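Local coordinates for protein DOA1 (Saccharomyces cerevisiae, PDB 3ODT) that probably binds ubiquitin through its WD40 beta-propeller domain and so takes part in regulating the turnover of F-box proteins, at residues A[15-20]-A[42-47]; A[53-58]-A[84-89]; A[144-149]-A[161-166]; A[165-170]-A[177-182]. All coordinates share one frame; numbering follows the deposited sequence.

How the contacts relate
The fold is a seven-bladed beta propeller, each blade a four-stranded antiparallel sheet, and the contacts form two pairs. Contacts 1 and 2 come first along the chain, their centres about 12 Å apart, and meet through neighbouring strands 40-46 and 50-57 of one blade; contact 2 carries across to the following blade. Contacts 3 and 4 lie in the blade of strands 145-150, 157-162, 167-171 and 174-179, share Lys165 and Thr166, and have centres about 9 Å apart. Contacts 1 and 4 sit on opposite sides of the chain's centre, about 36 Å between centres. Together they sample strand pairing, packing between blades, and the loop between strands 9-14 and 21-26 that packs on strand 40-46.

Contact 1 of 4, residues A[15-20]-A[42-47]; sequences KGHDQD and RLWSKD
The His17 ring carries Arg42 over one face: Arg42 CD sits 3.5 Å from the ring centroid, 16° off the normal, in a CH-pi contact, and Arg42 NE lies above the rim of that face. The guanidinium is turned 72° from the imidazole and has a face of its own covered, by Gly16 O near its rim and His17 N over its centre. Gly16 O is 3.3 Å from Arg42 NH2, but the angle is too poor for a hydrogen bond. Trp44 takes part by its edge: CH2 comes within 3.4 Å of Lys15 O and 3.9 Å of Gly16 N, both near the indole plane. Gly16 N is buried without a partner. With CG beside the backbone N (chi1 -68°) and the chain extended as far as NE, Arg42 reaches along the imidazole; NE bonds Thr40 OG1 and NH2 forms a salt bridge with Asp38 OD2. Cutting Arg42 back to an alanine is likely to uncover that imidazole face and leave Asp38 without its arginine mate. His17 NE2 and Trp44 NE1 both bond Ser34 OG, while His17 ND1 bonds Asp38; this Asp-His-Ser-Trp network is the structural tetrad characteristic of WD40 repeats.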
loop_
_atom_site.group_PDB
_atom_site.type_symbol
_atom_site.label_atom_id
_atom_site.label_comp_id
_atom_site.label_asym_id
_atom_site.label_seq_id
_atom_site.Cartn_x
_atom_site.Cartn_y
_atom_site.Cartn_z
ATOM N N LYS A 15 16.412 8.273 7.027
ATOM C CA LYS A 15 16.164 9.694 7.129
ATOM C C LYS A 15 16.507 10.385 5.804
ATOM O O LYS A 15 17.533 10.114 5.224
ATOM C CB LYS A 15 17.025 10.258 8.270
ATOM C CG LYS A 15 16.843 11.734 8.541
ATOM C CD LYS A 15 17.660 12.217 9.721
ATOM C CE LYS A 15 17.330 13.721 10.020
ATOM N NZ LYS A 15 18.067 14.365 11.153
ATOM N N GLY A 16 15.629 11.262 5.339
ATOM C CA GLY A 16 15.904 12.043 4.153
ATOM C C GLY A 16 14.693 12.826 3.672
ATOM O O GLY A 16 14.828 13.955 3.199
ATOM N N HIS A 17 13.505 12.237 3.768
ATOM C CA HIS A 17 12.324 12.958 3.342
ATOM C C HIS A 17 12.083 14.180 4.229
ATOM O O HIS A 17 12.319 14.153 5.437
ATOM C CB HIS A 17 11.091 12.044 3.376
ATOM C CG HIS A 17 11.009 11.088 2.228
ATOM N ND1 HIS A 17 10.850 11.507 0.932
ATOM C CD2 HIS A 17 11.085 9.732 2.187
ATOM C CE1 HIS A 17 10.784 10.453 0.137
ATOM N NE2 HIS A 17 10.940 9.368 0.875
ATOM N N ASP A 18 11.544 15.235 3.630
ATOM C CA ASP A 18 11.276 16.467 4.360
ATOM C C ASP A 18 9.788 16.676 4.720
ATOM O O ASP A 18 9.436 17.689 5.321
ATOM C CB ASP A 18 11.754 17.653 3.535
ATOM C CG ASP A 18 13.238 17.619 3.311
ATOM O OD1 ASP A 18 13.969 17.268 4.275
ATOM O OD2 ASP A 18 13.658 17.976 2.189
ATOM N N GLN A 19 8.925 15.760 4.276
ATOM C CA GLN A 19 7.519 15.769 4.667
ATOM C C GLN A 19 7.036 14.324 4.790
ATOM O O GLN A 19 7.810 13.393 4.583
ATOM C CB GLN A 19 6.672 16.543 3.646
ATOM C CG GLN A 19 7.026 18.013 3.510
ATOM C CD GLN A 19 6.668 18.840 4.724
ATOM O OE1 GLN A 19 5.821 18.449 5.532
ATOM N NE2 GLN A 19 7.317 20.008 4.865
ATOM N N ASP A 20 5.762 14.136 5.120
ATOM C CA ASP A 20 5.302 12.808 5.468
ATOM C C ASP A 20 5.670 11.802 4.395
ATOM O O ASP A 20 5.540 12.087 3.196
ATOM C CB ASP A 20 3.774 12.759 5.638
ATOM C CG ASP A 20 3.285 13.512 6.850
ATOM O OD1 ASP A 20 3.990 14.384 7.356
ATOM O OD2 ASP A 20 2.180 13.202 7.308
ATOM N N ARG A 42 12.358 8.184 -3.262
ATOM C CA ARG A 42 13.673 7.772 -2.797
ATOM C C ARG A 42 13.844 6.286 -2.838
ATOM O O ARG A 42 12.940 5.524 -2.487
ATOM C CB ARG A 42 13.917 8.307 -1.396
ATOM C CG ARG A 42 14.033 9.790 -1.413
ATOM C CD ARG A 42 14.169 10.364 -0.049
ATOM N NE ARG A 42 13.771 11.767 -0.110
ATOM C CZ ARG A 42 14.565 12.802 0.069
ATOM N NH1 ARG A 42 15.848 12.650 0.315
ATOM N NH2 ARG A 42 14.037 13.999 -0.013
ATOM N N LEU A 43 15.016 5.889 -3.306
ATOM C CA LEU A 43 15.464 4.507 -3.341
ATOM C C LEU A 43 16.539 4.362 -2.286
ATOM O O LEU A 43 17.546 5.106 -2.281
ATOM C CB LEU A 43 16.026 4.174 -4.713
ATOM C CG LEU A 43 16.582 2.766 -4.839
ATOM C CD1 LEU A 43 15.483 1.720 -4.675
ATOM C CD2 LEU A 43 17.250 2.621 -6.192
ATOM N N TRP A 44 16.317 3.410 -1.389
ATOM C CA TRP A 44 17.222 3.145 -0.286
ATOM C C TRP A 44 17.847 1.778 -0.543
ATOM O O TRP A 44 17.125 0.795 -0.792
ATOM C CB TRP A 44 16.446 3.140 1.044
ATOM C CG TRP A 44 15.543 4.335 1.266
ATOM C CD1 TRP A 44 14.253 4.480 0.845
ATOM C CD2 TRP A 44 15.840 5.512 2.037
ATOM N NE1 TRP A 44 13.749 5.683 1.251
ATOM C CE2 TRP A 44 14.699 6.327 2.004
ATOM C CE3 TRP A 44 16.966 5.964 2.716
ATOM C CZ2 TRP A 44 14.655 7.560 2.614
ATOM C CZ3 TRP A 44 16.917 7.196 3.343
ATOM C CH2 TRP A 44 15.772 7.987 3.278
ATOM N N SER A 45 19.176 1.733 -0.512
ATOM C CA SER A 45 19.947 0.522 -0.751
ATOM C C SER A 45 20.778 0.169 0.428
ATOM O O SER A 45 21.424 1.041 1.026
ATOM C CB SER A 45 20.884 0.726 -1.941
ATOM O OG SER A 45 20.119 1.146 -3.035
ATOM N N LYS A 46 20.794 -1.127 0.733
ATOM C CA LYS A 46 21.586 -1.635 1.834
ATOM C C LYS A 46 22.863 -2.246 1.340
ATOM O O LYS A 46 22.855 -3.157 0.513
ATOM C CB LYS A 46 20.808 -2.675 2.616
ATOM C CG LYS A 46 21.462 -2.995 3.934
ATOM C CD LYS A 46 20.684 -3.965 4.771
ATOM C CE LYS A 46 21.373 -4.124 6.122
ATOM N NZ LYS A 46 20.575 -4.877 7.101
ATOM N N ASP A 47 23.977 -1.723 1.843
ATOM C CA ASP A 47 25.297 -2.302 1.627
ATOM C C ASP A 47 25.690 -2.924 2.956
ATOM O O ASP A 47 25.517 -4.125 3.166
ATOM C CB ASP A 47 26.303 -1.228 1.221
ATOM C CG ASP A 47 27.585 -1.812 0.661
ATOM O OD1 ASP A 47 27.864 -3.000 0.926
ATOM O OD2 ASP A 47 28.314 -1.082 -0.045
#

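Contact 2 of 4, residues A[53-58]-A[84-89]; sequences TVVYTG and NGVPLF
Val55 and Val86 make the close part of this contact, methyl to methyl: Val55 CG2 and Val86 CG2 are 3.9 Å apart, and the two side chains cross obliquely. The other branch of Val86 is used as well, CG1 lying 4.2 Å from Tyr56 CB, so that both methyls of one valine are taken up by consecutive residues of the opposing strand. Val55 and Tyr56 can both turn this way because they form a classic beta bulge opposite Val41. With CG anti to the backbone N (chi1 171°), Tyr56 extends its ring past Val86 CG1, which meets it obliquely.

Away from this apolar core the contact thins quickly. Val55 CB is 4.5 Å from Pro87 O, and Val55 CG1 is equally far from Leu88 O, while the side chains of Pro87 and Leu88 set off away from strand 53-57. The chain then runs out to exposed Phe89. No hydrogen bond joins the two segments, whose strand axes come no nearer than 7.6 Å and run 146° apart: this is face packing between blades, with no pairing of strands.

Strand 50-57 is the last of its blade, with strand 40-46 beside it, Val55 touching both Val41 and Leu43. Strand 83-87 belongs to the next blade, where Phe76 of neighbouring strand 73-78 meets both Val86 and the Tyr56 ring.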
loop_
_atom_site.group_PDB
_atom_site.type_symbol
_atom_site.label_atom_id
_atom_site.label_comp_id
_atom_site.label_asym_id
_atom_site.label_seq_id
_atom_site.Cartn_x
_atom_site.Cartn_y
_atom_site.Cartn_z
ATOM N N THR A 53 18.910 7.631 -1.999
ATOM C CA THR A 53 19.115 8.528 -3.116
ATOM C C THR A 53 17.755 8.961 -3.681
ATOM O O THR A 53 16.803 8.176 -3.739
ATOM C CB THR A 53 19.854 7.827 -4.269
ATOM O OG1 THR A 53 21.030 7.183 -3.776
ATOM C CG2 THR A 53 20.269 8.833 -5.291
ATOM N N VAL A 54 17.653 10.209 -4.111
ATOM C CA VAL A 54 16.455 10.702 -4.752
ATOM C C VAL A 54 16.499 10.315 -6.220
ATOM O O VAL A 54 17.415 10.721 -6.948
ATOM C CB VAL A 54 16.309 12.236 -4.636
ATOM C CG1 VAL A 54 15.110 12.714 -5.411
ATOM C CG2 VAL A 54 16.181 12.634 -3.180
ATOM N N VAL A 55 15.506 9.549 -6.659
ATOM C CA VAL A 55 15.459 9.090 -8.047
ATOM C C VAL A 55 14.449 9.876 -8.861
ATOM O O VAL A 55 14.447 9.793 -10.085
ATOM C CB VAL A 55 15.189 7.573 -8.142
ATOM C CG1 VAL A 55 16.378 6.781 -7.544
ATOM C CG2 VAL A 55 13.896 7.200 -7.475
ATOM N N TYR A 56 13.623 10.673 -8.183
ATOM C CA TYR A 56 12.704 11.584 -8.872
ATOM C C TYR A 56 12.281 12.711 -7.934
ATOM O O TYR A 56 12.011 12.482 -6.771
ATOM C CB TYR A 56 11.438 10.841 -9.369
ATOM C CG TYR A 56 10.365 11.788 -9.901
ATOM C CD1 TYR A 56 10.298 12.119 -11.243
ATOM C CD2 TYR A 56 9.430 12.357 -9.042
ATOM C CE1 TYR A 56 9.306 12.991 -11.709
ATOM C CE2 TYR A 56 8.445 13.197 -9.491
ATOM C CZ TYR A 56 8.381 13.518 -10.815
ATOM O OH TYR A 56 7.389 14.395 -11.235
ATOM N N THR A 57 12.215 13.919 -8.469
ATOM C CA THR A 57 11.680 15.074 -7.759
ATOM C C THR A 57 10.685 15.799 -8.630
ATOM O O THR A 57 10.929 16.027 -9.829
ATOM C CB THR A 57 12.753 16.109 -7.404
ATOM O OG1 THR A 57 13.838 15.470 -6.740
ATOM C CG2 THR A 57 12.171 17.140 -6.474
ATOM N N GLY A 58 9.584 16.204 -7.991
ATOM C CA GLY A 58 8.582 17.079 -8.588
ATOM C C GLY A 58 7.952 17.923 -7.499
ATOM O O GLY A 58 8.281 17.771 -6.313
ATOM N N ASN A 84 3.730 8.162 -12.842
ATOM C CA ASN A 84 4.999 8.125 -13.558
ATOM C C ASN A 84 5.820 6.927 -13.110
ATOM O O ASN A 84 5.540 6.308 -12.072
ATOM C CB ASN A 84 5.767 9.439 -13.381
ATOM C CG ASN A 84 5.042 10.615 -13.990
ATOM O OD1 ASN A 84 4.988 10.791 -15.223
ATOM N ND2 ASN A 84 4.493 11.442 -13.138
ATOM N N GLY A 85 6.835 6.609 -13.895
ATOM C CA GLY A 85 7.724 5.524 -13.573
ATOM C C GLY A 85 9.147 5.934 -13.824
ATOM O O GLY A 85 9.457 6.632 -14.801
ATOM N N VAL A 86 10.023 5.524 -12.919
ATOM C CA VAL A 86 11.458 5.709 -13.119
ATOM C C VAL A 86 12.227 4.435 -12.820
ATOM O O VAL A 86 11.800 3.622 -11.992
ATOM C CB VAL A 86 12.041 6.828 -12.221
ATOM C CG1 VAL A 86 11.443 8.179 -12.596
ATOM C CG2 VAL A 86 11.853 6.525 -10.757
ATOM N N PRO A 87 13.380 4.271 -13.481
ATOM C CA PRO A 87 14.228 3.117 -13.199
ATOM C C PRO A 87 14.946 3.275 -11.863
ATOM O O PRO A 87 14.912 4.331 -11.247
ATOM C CB PRO A 87 15.229 3.117 -14.372
ATOM C CG PRO A 87 15.271 4.529 -14.832
ATOM C CD PRO A 87 13.875 5.048 -14.631
ATOM N N LEU A 88 15.603 2.214 -11.425
ATOM C CA LEU A 88 16.264 2.207 -10.135
ATOM C C LEU A 88 17.563 3.013 -10.198
ATOM O O LEU A 88 18.266 3.113 -9.218
ATOM C CB LEU A 88 16.557 0.762 -9.736
ATOM C CG LEU A 88 15.273 -0.075 -9.587
ATOM C CD1 LEU A 88 15.632 -1.537 -9.411
ATOM C CD2 LEU A 88 14.401 0.394 -8.420
ATOM N N PHE A 89 17.886 3.549 -11.376
ATOM C CA PHE A 89 19.136 4.291 -11.601
ATOM C C PHE A 89 18.862 5.698 -12.129
ATOM O O PHE A 89 19.785 6.376 -12.608
ATOM C CB PHE A 89 20.051 3.532 -12.566
ATOM C CG PHE A 89 19.364 3.055 -13.828
ATOM C CD1 PHE A 89 19.044 3.936 -14.847
ATOM C CD2 PHE A 89 19.063 1.715 -13.999
ATOM C CE1 PHE A 89 18.416 3.491 -16.006
ATOM C CE2 PHE A 89 18.434 1.262 -15.149
ATOM C CZ PHE A 89 18.110 2.148 -16.157
#

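Contact 3 of 4, residues A[144-149]-A[161-166]; sequences SVWDAK and ASADKT
A classic beta bulge marks the pairing of Trp146 and Asp147 with Ala161, in the hairpin of strands 145-150 and 157-162. Ala161 O receives weak bonds from Trp146 N (2.8 Å, bent to 128°) and from Asp147 N, while Ala161 N gives a firmer one to Asp147 O at 2.9 Å. Past the bulge the grip shifts to Ser144 O, which takes two donors: Ala163 N at 2.9 Å, nearly along the C=O axis, and Ser162 OG at 3.0 Å, from above the carbonyl plane. Ser162 OG, swung opposite the backbone N (chi1 174°), faces that carbonyl and also accepts from Asp164 N at 3.0 Å, making an ST turn within the type I turn 162-165. With an alanine at this position, Ser144 O would probably keep one strong donor and Asp164 N would lose its acceptor, one of the bonds that hold the turn. Ala163 N lies at the indole edge, 4.0 Å from Trp146 CD1, and Ala163 CB packs beside it. In strand 187-194 of the next blade, Arg188 makes a cation-pi contact with Trp146 and Leu190 N shares Asp147 OD2 with Lys149 NZ; Cys108 and Ser109 of the preceding blade touch Trp146 and Asp147.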
loop_
_atom_site.group_PDB
_atom_site.type_symbol
_atom_site.label_atom_id
_atom_site.label_comp_id
_atom_site.label_asym_id
_atom_site.label_seq_id
_atom_site.Cartn_x
_atom_site.Cartn_y
_atom_site.Cartn_z
ATOM N N SER A 144 -14.268 8.807 -3.220
ATOM C CA SER A 144 -12.878 8.453 -3.474
ATOM C C SER A 144 -12.631 6.967 -3.324
ATOM O O SER A 144 -13.163 6.332 -2.419
ATOM C CB SER A 144 -11.976 9.210 -2.514
ATOM O OG SER A 144 -12.071 10.588 -2.771
ATOM N N VAL A 145 -11.788 6.448 -4.193
ATOM C CA VAL A 145 -11.338 5.072 -4.165
ATOM C C VAL A 145 -9.956 5.056 -3.511
ATOM O O VAL A 145 -8.953 5.494 -4.084
ATOM C CB VAL A 145 -11.308 4.485 -5.578
ATOM C CG1 VAL A 145 -10.658 3.098 -5.562
ATOM C CG2 VAL A 145 -12.719 4.420 -6.159
ATOM N N TRP A 146 -9.938 4.604 -2.263
ATOM C CA TRP A 146 -8.723 4.625 -1.465
ATOM C C TRP A 146 -7.772 3.497 -1.807
ATOM O O TRP A 146 -6.550 3.630 -1.591
ATOM C CB TRP A 146 -9.079 4.544 0.011
ATOM C CG TRP A 146 -9.408 5.904 0.562
ATOM C CD1 TRP A 146 -10.637 6.370 0.935
ATOM C CD2 TRP A 146 -8.483 6.959 0.808
ATOM N NE1 TRP A 146 -10.525 7.656 1.410
ATOM C CE2 TRP A 146 -9.211 8.033 1.354
ATOM C CE3 TRP A 146 -7.090 7.077 0.667
ATOM C CZ2 TRP A 146 -8.609 9.225 1.725
ATOM C CZ3 TRP A 146 -6.491 8.274 1.035
ATOM C CH2 TRP A 146 -7.257 9.325 1.580
ATOM N N ASP A 147 -8.291 2.377 -2.320
ATOM C CA ASP A 147 -7.427 1.274 -2.710
ATOM C C ASP A 147 -8.041 0.450 -3.822
ATOM O O ASP A 147 -9.244 0.431 -4.003
ATOM C CB ASP A 147 -7.088 0.390 -1.508
ATOM C CG ASP A 147 -5.859 -0.485 -1.768
ATOM O OD1 ASP A 147 -5.016 -0.112 -2.603
ATOM O OD2 ASP A 147 -5.755 -1.579 -1.164
ATOM N N ALA A 148 -7.175 -0.248 -4.542
ATOM C CA ALA A 148 -7.547 -1.107 -5.653
ATOM C C ALA A 148 -6.480 -2.189 -5.767
ATOM O O ALA A 148 -5.257 -1.923 -5.672
ATOM C CB ALA A 148 -7.659 -0.307 -6.984
ATOM N N LYS A 149 -6.943 -3.413 -5.956
ATOM C CA LYS A 149 -6.073 -4.586 -6.026
ATOM C C LYS A 149 -6.528 -5.532 -7.115
ATOM O O LYS A 149 -7.731 -5.637 -7.415
ATOM C CB LYS A 149 -6.086 -5.329 -4.701
ATOM C CG LYS A 149 -5.467 -4.587 -3.538
ATOM C CD LYS A 149 -3.978 -4.361 -3.719
ATOM C CE LYS A 149 -3.254 -4.198 -2.379
ATOM N NZ LYS A 149 -3.380 -2.854 -1.786
ATOM N N ALA A 161 -11.812 -0.349 -2.858
ATOM C CA ALA A 161 -12.259 0.109 -1.556
ATOM C C ALA A 161 -12.493 1.600 -1.621
ATOM O O ALA A 161 -11.650 2.351 -2.145
ATOM C CB ALA A 161 -11.184 -0.152 -0.530
ATOM N N SER A 162 -13.593 2.052 -1.036
ATOM C CA SER A 162 -14.015 3.441 -1.195
ATOM C C SER A 162 -14.515 4.146 0.053
ATOM O O SER A 162 -15.019 3.540 1.007
ATOM C CB SER A 162 -15.067 3.489 -2.319
ATOM O OG SER A 162 -15.662 4.752 -2.508
ATOM N N ALA A 163 -14.407 5.478 0.020
ATOM C CA ALA A 163 -15.020 6.347 1.006
ATOM C C ALA A 163 -16.537 6.247 0.995
ATOM O O ALA A 163 -17.196 6.754 1.920
ATOM C CB ALA A 163 -14.580 7.818 0.769
ATOM N N ASP A 164 -17.102 5.590 -0.026
ATOM C CA ASP A 164 -18.555 5.404 -0.048
ATOM C C ASP A 164 -18.993 4.234 0.846
ATOM O O ASP A 164 -20.157 3.885 0.900
ATOM C CB ASP A 164 -19.105 5.301 -1.484
ATOM C CG ASP A 164 -18.740 4.000 -2.195
ATOM O OD1 ASP A 164 -18.194 3.070 -1.576
ATOM O OD2 ASP A 164 -18.992 3.914 -3.417
ATOM N N LYS A 165 -18.037 3.695 1.595
ATOM C CA LYS A 165 -18.265 2.655 2.612
ATOM C C LYS A 165 -18.475 1.260 2.019
ATOM O O LYS A 165 -18.967 0.377 2.684
ATOM C CB LYS A 165 -19.391 3.033 3.581
ATOM C CG LYS A 165 -19.213 4.412 4.162
ATOM C CD LYS A 165 -20.240 4.715 5.240
ATOM C CE LYS A 165 -21.627 4.880 4.631
ATOM N NZ LYS A 165 -22.702 5.194 5.653
ATOM N N THR A 166 -18.087 1.084 0.757
ATOM C CA THR A 166 -18.232 -0.212 0.104
ATOM C C THR A 166 -16.910 -0.690 -0.479
ATOM O O THR A 166 -15.984 0.106 -0.732
ATOM C CB THR A 166 -19.268 -0.212 -1.040
ATOM O OG1 THR A 166 -18.715 0.467 -2.183
ATOM C CG2 THR A 166 -20.624 0.407 -0.614
#

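Contact 4 of 4, residues A[165-170]-A[177-182]; sequences KTIKLW and KTFSGI
Strands 167-170 and 177-179 pair antiparallel in the beta hairpin 167-171/174-179, the outer pair of the blade, their axes 4.7 Å apart at closest and 163° apart in direction. Two hydrogen-bonded pairs, Ile167 with Phe179 and Leu169 with Lys177, flank the non-hydrogen-bonded pair of Lys168 and Thr178. Each of the outer pairs has one short and one longer bond: Phe179 N meets Ile167 O at 2.8 Å and almost straight (174°), while Ile167 N reaches Phe179 O at 3.2 Å; Leu169 N to Lys177 O and Lys177 N to Leu169 O repeat the pattern.

On the face bearing Lys168, that side chain runs alongside Thr178, both pointing the same way. The lysine is extended until a final bend (chi4 -69°), which turns NZ in to bond Thr178 OG1 at 2.9 Å. Thr178 CG2 packs 3.9 Å from Thr166 CB.

The face bearing Ile167, Leu169 and Phe179 is largely apolar; Lys177 also starts from it, but its end leads away. Ile167 O and Leu169 CB lie at the Phe179 ring's edge, near its plane, the latter 4.0 Å from Phe179 CE2; Ile167 CG2 packs against Phe179 CD2. Lys177 CG rests over one face of the same ring, toward its rim. Farther along, Ile167 CD1 ends 4.1 Å from Ile182 CB, the two isoleucines crossing at about a right angle.

Strand 174-179 is the fourth of its blade, at the sheet's outer edge. Strand 157-162 flanks the other side of strand 167-171, its Leu159 touching Ile167 and Leu169, and strand 197-202 of the next blade brings Phe198 edge-to-face against Phe179.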
loop_
_atom_site.group_PDB
_atom_site.type_symbol
_atom_site.label_atom_id
_atom_site.label_comp_id
_atom_site.label_asym_id
_atom_site.label_seq_id
_atom_site.Cartn_x
_atom_site.Cartn_y
_atom_site.Cartn_z
ATOM N N LYS A 165 -18.037 3.695 1.595
ATOM C CA LYS A 165 -18.265 2.655 2.612
ATOM C C LYS A 165 -18.475 1.260 2.019
ATOM O O LYS A 165 -18.967 0.377 2.684
ATOM C CB LYS A 165 -19.391 3.033 3.581
ATOM C CG LYS A 165 -19.213 4.412 4.162
ATOM C CD LYS A 165 -20.240 4.715 5.240
ATOM C CE LYS A 165 -21.627 4.880 4.631
ATOM N NZ LYS A 165 -22.702 5.194 5.653
ATOM N N THR A 166 -18.087 1.084 0.757
ATOM C CA THR A 166 -18.232 -0.212 0.104
ATOM C C THR A 166 -16.910 -0.690 -0.479
ATOM O O THR A 166 -15.984 0.106 -0.732
ATOM C CB THR A 166 -19.268 -0.212 -1.040
ATOM O OG1 THR A 166 -18.715 0.467 -2.183
ATOM C CG2 THR A 166 -20.624 0.407 -0.614
ATOM N N ILE A 167 -16.861 -2.002 -0.685
ATOM C CA ILE A 167 -15.815 -2.707 -1.430
ATOM C C ILE A 167 -16.523 -3.259 -2.663
ATOM O O ILE A 167 -17.626 -3.780 -2.529
ATOM C CB ILE A 167 -15.201 -3.841 -0.588
ATOM C CG1 ILE A 167 -14.482 -3.214 0.616
ATOM C CG2 ILE A 167 -14.218 -4.651 -1.396
ATOM C CD1 ILE A 167 -14.702 -3.926 1.878
ATOM N N LYS A 168 -15.924 -3.132 -3.847
ATOM C CA LYS A 168 -16.523 -3.680 -5.053
ATOM C C LYS A 168 -15.574 -4.651 -5.711
ATOM O O LYS A 168 -14.370 -4.354 -5.829
ATOM C CB LYS A 168 -16.920 -2.576 -6.034
ATOM C CG LYS A 168 -18.152 -1.792 -5.585
ATOM C CD LYS A 168 -18.437 -0.553 -6.430
ATOM C CE LYS A 168 -19.610 0.260 -5.839
ATOM N NZ LYS A 168 -20.901 -0.444 -5.963
ATOM N N LEU A 169 -16.115 -5.781 -6.153
ATOM C CA LEU A 169 -15.428 -6.743 -6.990
ATOM C C LEU A 169 -15.875 -6.541 -8.435
ATOM O O LEU A 169 -17.071 -6.382 -8.710
ATOM C CB LEU A 169 -15.782 -8.147 -6.527
ATOM C CG LEU A 169 -15.310 -9.311 -7.393
ATOM C CD1 LEU A 169 -13.794 -9.422 -7.386
ATOM C CD2 LEU A 169 -15.930 -10.627 -6.918
ATOM N N TRP A 170 -14.913 -6.484 -9.344
ATOM C CA TRP A 170 -15.118 -6.139 -10.745
ATOM C C TRP A 170 -14.647 -7.281 -11.601
ATOM O O TRP A 170 -13.720 -8.000 -11.230
ATOM C CB TRP A 170 -14.235 -4.935 -11.092
ATOM C CG TRP A 170 -14.437 -3.737 -10.260
ATOM C CD1 TRP A 170 -14.018 -3.556 -8.973
ATOM C CD2 TRP A 170 -15.105 -2.530 -10.643
ATOM N NE1 TRP A 170 -14.397 -2.313 -8.534
ATOM C CE2 TRP A 170 -15.064 -1.663 -9.536
ATOM C CE3 TRP A 170 -15.717 -2.090 -11.828
ATOM C CZ2 TRP A 170 -15.594 -0.385 -9.569
ATOM C CZ3 TRP A 170 -16.257 -0.817 -11.851
ATOM C CH2 TRP A 170 -16.174 0.031 -10.731
ATOM N N LYS A 177 -19.961 -7.588 -7.943
ATOM C CA LYS A 177 -20.448 -7.690 -6.570
ATOM C C LYS A 177 -20.043 -6.492 -5.717
ATOM O O LYS A 177 -18.911 -6.002 -5.833
ATOM C CB LYS A 177 -19.909 -8.969 -5.933
ATOM C CG LYS A 177 -20.544 -9.291 -4.570
ATOM C CD LYS A 177 -20.126 -10.686 -4.098
ATOM C CE LYS A 177 -20.811 -11.073 -2.808
ATOM N NZ LYS A 177 -22.280 -11.328 -2.923
ATOM N N THR A 178 -20.967 -6.045 -4.876
ATOM C CA THR A 178 -20.703 -4.984 -3.908
ATOM C C THR A 178 -20.846 -5.530 -2.506
ATOM O O THR A 178 -21.794 -6.261 -2.203
ATOM C CB THR A 178 -21.644 -3.784 -4.124
ATOM O OG1 THR A 178 -21.410 -3.236 -5.422
ATOM C CG2 THR A 178 -21.376 -2.712 -3.118
ATOM N N PHE A 179 -19.851 -5.224 -1.676
ATOM C CA PHE A 179 -19.843 -5.585 -0.261
ATOM C C PHE A 179 -20.107 -4.308 0.547
ATOM O O PHE A 179 -19.202 -3.501 0.804
ATOM C CB PHE A 179 -18.486 -6.192 0.131
ATOM C CG PHE A 179 -18.052 -7.357 -0.734
ATOM C CD1 PHE A 179 -18.320 -8.667 -0.354
ATOM C CD2 PHE A 179 -17.338 -7.140 -1.904
ATOM C CE1 PHE A 179 -17.927 -9.723 -1.133
ATOM C CE2 PHE A 179 -16.958 -8.179 -2.706
ATOM C CZ PHE A 179 -17.234 -9.480 -2.321
ATOM N N SER A 180 -21.359 -4.122 0.951
ATOM C CA SER A 180 -21.786 -2.896 1.638
ATOM C C SER A 180 -21.940 -3.125 3.132
ATOM O O SER A 180 -22.167 -2.172 3.890
ATOM C CB SER A 180 -23.103 -2.389 1.082
ATOM O OG SER A 180 -24.136 -3.294 1.414
ATOM N N GLY A 181 -21.802 -4.377 3.553
ATOM C CA GLY A 181 -21.967 -4.723 4.962
ATOM C C GLY A 181 -20.702 -5.001 5.768
ATOM O O GLY A 181 -20.781 -5.562 6.870
ATOM N N ILE A 182 -19.550 -4.607 5.240
ATOM C CA ILE A 182 -18.273 -4.919 5.890
ATOM C C ILE A 182 -17.865 -3.804 6.848
ATOM O O ILE A 182 -17.498 -4.075 7.993
ATOM C CB ILE A 182 -17.166 -5.156 4.854
ATOM C CG1 ILE A 182 -17.665 -6.158 3.815
ATOM C CG2 ILE A 182 -15.892 -5.660 5.544
ATOM C CD1 ILE A 182 -18.063 -7.496 4.385
#